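Long-range contacts in putative C39-like peptidase (Bacillus anthracis, PDB 3ERV), which is of unconfirmed function but probably acts as a C39-like cysteine peptidase of the papain-like clan, cleaving peptide bonds: residues I75-F80 with E91-I97; Y105-H109 with M216-A220. All blocks are in the same frame, centred on the assembly; numbering follows the deposited sequence.

Interaction 1 (I75-F80 with E91-I97); sequences IKKVDF and EGFVGNI. With EDO (1,2-ethanediol), chain B.
V78 and V94 sit opposite each other on two short parallel strands joined by three backbone hydrogen bonds: F93 N to K76 O, V78 N to F93 O (2.8 Å) and G95 N to V78 O (3.0 Å), the last two nearly straight at the hydrogen. On the valine face, V78 CG2 meets V94 CG2 at 3.7 Å, while V78 CG1 lies against the extended side chain of E91. With CG1 anti to the backbone N (chi1 -178°), V94 turns its other methyl across F80, whose side chain it crosses at about a right angle, CG1 to F80 CD1 3.9 Å. G92 CA passes 3.3 Å from K76 O. Before the strand start, I75 CG2 touches F93 CB and I97 CD1, both at 4.1 Å. K77 curls back at its last torsion, its NZ hydrogen-bonding to I75 O in the carbonyl plane and to A72 O in the last turn of helix 68-74. At the solvent side a water links K76 NZ to E91 O. An ethanediol, probably from the crystallisation liquor, bridges G95 O and I97 N through O1. The pair belongs to a small mixed sheet with strand 77-82 central, flanked by 85-86 and 93-94; I75 packs on helices 50-61 and 109-119.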
loop_
_atom_site.group_PDB
_atom_site.type_symbol
_atom_site.label_atom_id
_atom_site.label_comp_id
_atom_site.label_asym_id
_atom_site.label_seq_id
_atom_site.Cartn_x
_atom_site.Cartn_y
_atom_site.Cartn_z
ATOM N N ILE A 75 9.233 -8.715 -5.104
ATOM C CA ILE A 75 7.939 -9.035 -4.577
ATOM C C ILE A 75 7.536 -10.414 -5.067
ATOM O O ILE A 75 7.751 -10.757 -6.223
ATOM C CB ILE A 75 6.853 -7.977 -4.932
ATOM C CG1 ILE A 75 5.560 -8.310 -4.198
ATOM C CG2 ILE A 75 6.567 -7.955 -6.409
ATOM C CD1 ILE A 75 5.517 -7.896 -2.800
ATOM N N LYS A 76 6.997 -11.223 -4.163
ATOM C CA LYS A 76 6.528 -12.559 -4.546
ATOM C C LYS A 76 5.384 -12.389 -5.568
ATOM O O LYS A 76 4.530 -11.490 -5.437
ATOM C CB LYS A 76 6.080 -13.298 -3.296
ATOM C CG LYS A 76 5.398 -14.675 -3.530
ATOM C CD LYS A 76 5.136 -15.366 -2.176
ATOM C CE LYS A 76 4.693 -16.842 -2.320
ATOM N NZ LYS A 76 4.787 -17.541 -0.983
ATOM N N LYS A 77 5.393 -13.209 -6.602
ATOM C CA LYS A 77 4.374 -13.113 -7.638
ATOM C C LYS A 77 3.541 -14.380 -7.768
ATOM O O LYS A 77 4.055 -15.484 -7.547
ATOM C CB LYS A 77 5.066 -12.821 -8.986
ATOM C CG LYS A 77 5.868 -11.494 -8.835
ATOM C CD LYS A 77 6.260 -10.822 -10.062
ATOM C CE LYS A 77 7.057 -9.571 -9.674
ATOM N NZ LYS A 77 8.348 -9.992 -8.961
ATOM N N VAL A 78 2.285 -14.211 -8.180
ATOM C CA VAL A 78 1.441 -15.335 -8.592
ATOM C C VAL A 78 0.840 -15.093 -9.967
ATOM O O VAL A 78 0.640 -13.964 -10.389
ATOM C CB VAL A 78 0.334 -15.647 -7.556
ATOM C CG1 VAL A 78 0.936 -16.053 -6.228
ATOM C CG2 VAL A 78 -0.624 -14.443 -7.363
ATOM N N ASP A 79 0.571 -16.160 -10.697
ATOM C CA ASP A 79 -0.042 -16.008 -12.002
ATOM C C ASP A 79 -1.419 -15.360 -11.885
ATOM O O ASP A 79 -2.131 -15.618 -10.919
ATOM C CB ASP A 79 -0.183 -17.356 -12.672
ATOM C CG ASP A 79 1.100 -17.841 -13.225
ATOM O OD1 ASP A 79 2.071 -17.049 -13.229
ATOM O OD2 ASP A 79 1.153 -19.005 -13.653
ATOM N N PHE A 80 -1.766 -14.526 -12.869
ATOM C CA PHE A 80 -3.109 -13.928 -12.964
ATOM C C PHE A 80 -4.234 -15.008 -13.007
ATOM O O PHE A 80 -5.235 -14.925 -12.292
ATOM C CB PHE A 80 -3.226 -13.053 -14.208
ATOM C CG PHE A 80 -4.475 -12.215 -14.218
ATOM C CD1 PHE A 80 -4.550 -11.053 -13.461
ATOM C CD2 PHE A 80 -5.592 -12.609 -14.963
ATOM C CE1 PHE A 80 -5.714 -10.285 -13.465
ATOM C CE2 PHE A 80 -6.762 -11.854 -14.960
ATOM C CZ PHE A 80 -6.826 -10.687 -14.227
ATOM N N GLU A 91 -1.412 -14.030 -1.640
ATOM C CA GLU A 91 -0.288 -14.951 -1.841
ATOM C C GLU A 91 0.930 -14.277 -2.528
ATOM O O GLU A 91 2.077 -14.507 -2.161
ATOM C CB GLU A 91 -0.719 -16.186 -2.590
ATOM C CG GLU A 91 0.224 -17.346 -2.329
ATOM C CD GLU A 91 0.020 -18.504 -3.313
ATOM O OE1 GLU A 91 -1.141 -18.689 -3.773
ATOM O OE2 GLU A 91 1.008 -19.229 -3.611
ATOM N N GLY A 92 0.661 -13.413 -3.486
ATOM C CA GLY A 92 1.730 -12.665 -4.129
ATOM C C GLY A 92 1.131 -11.562 -4.976
ATOM O O GLY A 92 -0.117 -11.436 -5.072
ATOM N N PHE A 93 2.004 -10.786 -5.633
ATOM C CA PHE A 93 1.521 -9.852 -6.628
ATOM C C PHE A 93 0.852 -10.621 -7.759
ATOM O O PHE A 93 1.446 -11.529 -8.341
ATOM C CB PHE A 93 2.652 -8.938 -7.177
ATOM C CG PHE A 93 2.150 -7.883 -8.088
ATOM C CD1 PHE A 93 1.964 -6.591 -7.628
ATOM C CD2 PHE A 93 1.799 -8.195 -9.417
ATOM C CE1 PHE A 93 1.456 -5.581 -8.503
ATOM C CE2 PHE A 93 1.269 -7.216 -10.285
ATOM C CZ PHE A 93 1.103 -5.908 -9.838
ATOM N N VAL A 94 -0.373 -10.236 -8.115
ATOM C CA VAL A 94 -1.146 -11.023 -9.115
ATOM C C VAL A 94 -0.943 -10.493 -10.539
ATOM O O VAL A 94 -1.410 -9.375 -10.885
ATOM C CB VAL A 94 -2.707 -11.069 -8.803
ATOM C CG1 VAL A 94 -3.466 -11.939 -9.860
ATOM C CG2 VAL A 94 -2.983 -11.584 -7.414
ATOM N N GLY A 95 -0.258 -11.282 -11.364
ATOM C CA GLY A 95 -0.064 -10.898 -12.711
ATOM C C GLY A 95 1.097 -9.937 -12.922
ATOM O O GLY A 95 2.143 -10.051 -12.242
ATOM N N ASN A 96 0.909 -8.998 -13.843
ATOM C CA ASN A 96 2.004 -8.227 -14.424
ATOM C C ASN A 96 2.187 -6.873 -13.757
ATOM O O ASN A 96 1.323 -6.001 -13.833
ATOM C CB ASN A 96 1.793 -8.087 -15.932
ATOM C CG ASN A 96 3.080 -7.773 -16.664
ATOM O OD1 ASN A 96 3.674 -6.695 -16.460
ATOM N ND2 ASN A 96 3.546 -8.722 -17.495
ATOM N N ILE A 97 3.279 -6.738 -13.000
ATOM C CA ILE A 97 3.596 -5.491 -12.324
ATOM C C ILE A 97 4.076 -4.367 -13.294
ATOM O O ILE A 97 3.943 -3.186 -12.991
ATOM C CB ILE A 97 4.656 -5.753 -11.218
ATOM C CG1 ILE A 97 4.735 -4.568 -10.224
ATOM C CG2 ILE A 97 6.026 -6.131 -11.877
ATOM C CD1 ILE A 97 5.434 -4.956 -8.897
HETATM C C1 EDO B . 5.784 -9.253 -13.427
HETATM O O1 EDO B . 4.726 -9.226 -12.476
HETATM C C2 EDO B . 5.825 -10.517 -14.241
HETATM O O2 EDO B . 4.866 -10.478 -15.298
HETATM O O HOH W 1 2.792 -15.494 0.144
#

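Interaction 2 (Y105-H109 with M216-A220); sequences YGVYH and MGSQA
The Y108 ring carries the amide of Q219 on one face, with NE2 3.3 Å above the plane over its centre and the amide turned 81° to the ring. The same amide comes to the edge of the H109 imidazole, where Q219 OE1 lies in the ring plane, 3.4 Å from H109 CD2. Y108 CZ lies in the plane of the Y105 ring, at its edge. At the far end of Y108, M216 CE reaches the hydroxyl, 3.4 Å from Y108 OH, because the methionine chain folds at chi2 and chi3. Y108 OH also shares a 2.7 Å hydrogen bond with Y105 OH and hydrogen-bonds S172 O. Y108 is the N-cap residue of helix 109-119, and M216 follows helix 206-215, which ends in a Schellman motif with G217 at C-prime, so Q219 joins a helix start to a helix end. Its OE1 accepts from H109 N at 2.9 Å, the donor almost in line with the side-chain C=O although the bond bends to 144° at the hydrogen. Its NE2 gives a straighter bond (167°) to M216 O within the amide plane, and these two bonds fix which way round the buried amide sits. H109 ND1 hydrogen-bonds D126 OD2 on strand 124-126.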
loop_
_atom_site.group_PDB
_atom_site.type_symbol
_atom_site.label_atom_id
_atom_site.label_comp_id
_atom_site.label_asym_id
_atom_site.label_seq_id
_atom_site.Cartn_x
_atom_site.Cartn_y
_atom_site.Cartn_z
ATOM N N TYR A 105 -3.192 -7.291 -11.204
ATOM C CA TYR A 105 -4.003 -6.615 -10.243
ATOM C C TYR A 105 -3.133 -5.811 -9.239
ATOM O O TYR A 105 -2.926 -4.603 -9.412
ATOM C CB TYR A 105 -4.917 -7.651 -9.546
ATOM C CG TYR A 105 -5.724 -7.054 -8.401
ATOM C CD1 TYR A 105 -6.621 -6.000 -8.637
ATOM C CD2 TYR A 105 -5.604 -7.541 -7.098
ATOM C CE1 TYR A 105 -7.363 -5.438 -7.603
ATOM C CE2 TYR A 105 -6.337 -6.976 -6.049
ATOM C CZ TYR A 105 -7.240 -5.922 -6.341
ATOM O OH TYR A 105 -8.017 -5.340 -5.369
ATOM N N GLY A 106 -2.570 -6.494 -8.234
ATOM C CA GLY A 106 -1.813 -5.805 -7.170
ATOM C C GLY A 106 -1.447 -6.869 -6.162
ATOM O O GLY A 106 -1.517 -8.076 -6.460
ATOM N N VAL A 107 -1.089 -6.439 -4.963
ATOM C CA VAL A 107 -0.615 -7.356 -3.943
ATOM C C VAL A 107 -1.123 -6.802 -2.624
ATOM O O VAL A 107 -1.237 -5.587 -2.460
ATOM C CB VAL A 107 0.944 -7.478 -3.948
ATOM C CG1 VAL A 107 1.570 -6.111 -3.645
ATOM C CG2 VAL A 107 1.402 -8.497 -2.906
ATOM N N TYR A 108 -1.461 -7.680 -1.690
ATOM C CA TYR A 108 -2.020 -7.239 -0.425
ATOM C C TYR A 108 -0.936 -7.231 0.667
ATOM O O TYR A 108 0.242 -7.425 0.399
ATOM C CB TYR A 108 -3.247 -8.085 -0.056
ATOM C CG TYR A 108 -4.525 -7.684 -0.795
ATOM C CD1 TYR A 108 -4.529 -6.575 -1.655
ATOM C CD2 TYR A 108 -5.752 -8.384 -0.602
ATOM C CE1 TYR A 108 -5.676 -6.175 -2.326
ATOM C CE2 TYR A 108 -6.928 -7.979 -1.273
ATOM C CZ TYR A 108 -6.876 -6.855 -2.137
ATOM O OH TYR A 108 -7.999 -6.393 -2.842
ATOM N N HIS A 109 -1.343 -7.000 1.907
ATOM C CA HIS A 109 -0.410 -6.734 2.964
ATOM C C HIS A 109 0.568 -7.901 3.294
ATOM O O HIS A 109 1.712 -7.657 3.649
ATOM C CB HIS A 109 -1.178 -6.288 4.221
ATOM C CG HIS A 109 -1.898 -7.409 4.906
ATOM N ND1 HIS A 109 -1.339 -8.120 5.952
ATOM C CD2 HIS A 109 -3.110 -7.969 4.675
ATOM C CE1 HIS A 109 -2.186 -9.065 6.344
ATOM N NE2 HIS A 109 -3.269 -8.990 5.586
ATOM N N MET A 216 -11.209 -1.609 2.402
ATOM C CA MET A 216 -10.231 -2.495 1.760
ATOM C C MET A 216 -9.516 -3.460 2.697
ATOM O O MET A 216 -8.605 -4.152 2.268
ATOM C CB MET A 216 -9.192 -1.700 0.949
ATOM C CG MET A 216 -9.750 -1.067 -0.325
ATOM S SD MET A 216 -10.345 -2.252 -1.558
ATOM C CE MET A 216 -8.862 -3.210 -1.941
ATOM N N GLY A 217 -9.903 -3.527 3.972
ATOM C CA GLY A 217 -9.392 -4.586 4.815
ATOM C C GLY A 217 -8.496 -4.068 5.926
ATOM O O GLY A 217 -7.811 -4.843 6.588
ATOM N N SER A 218 -8.485 -2.757 6.119
ATOM C CA SER A 218 -7.585 -2.137 7.103
ATOM C C SER A 218 -6.099 -2.555 6.927
ATOM O O SER A 218 -5.391 -2.764 7.914
ATOM C CB SER A 218 -8.064 -2.480 8.522
ATOM O OG SER A 218 -9.210 -1.705 8.847
ATOM N N GLN A 219 -5.652 -2.694 5.678
ATOM C CA GLN A 219 -4.324 -3.225 5.405
ATOM C C GLN A 219 -3.257 -2.129 5.527
ATOM O O GLN A 219 -3.384 -1.064 4.907
ATOM C CB GLN A 219 -4.255 -3.847 4.044
ATOM C CG GLN A 219 -5.460 -4.703 3.618
ATOM C CD GLN A 219 -5.140 -5.405 2.311
ATOM O OE1 GLN A 219 -4.017 -5.864 2.140
ATOM N NE2 GLN A 219 -6.097 -5.467 1.373
ATOM N N ALA A 220 -2.216 -2.387 6.324
ATOM C CA ALA A 220 -1.178 -1.361 6.555
ATOM C C ALA A 220 0.127 -1.936 7.006
ATOM O O ALA A 220 0.156 -2.860 7.792
ATOM C CB ALA A 220 -1.640 -0.342 7.556
#

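How the interactions relate
The centres of the two contacts lie about 13 Å apart, and they follow in series along the chain, 75-80 with 91-97 closing before 105-109 begins. They are joined directly: V94 N and O make probable hydrogen bonds to G106 O and Y105 N, and the F93 ring packs on G106. Interaction 1 belongs to the small mixed sheet towards the periphery, whereas interaction 2 is buried near the centre. Segment 105-109 touches both V94 of the small sheet, through Y105 and G106, and the turn before strand 220-223 of the main antiparallel sheet, through Y108 and H109. The side chains of F93 and M216 lie near, without touching, residues of a possible Cys-His-Asp triad (C50, H178, D194), consistent with a C39-like peptidase.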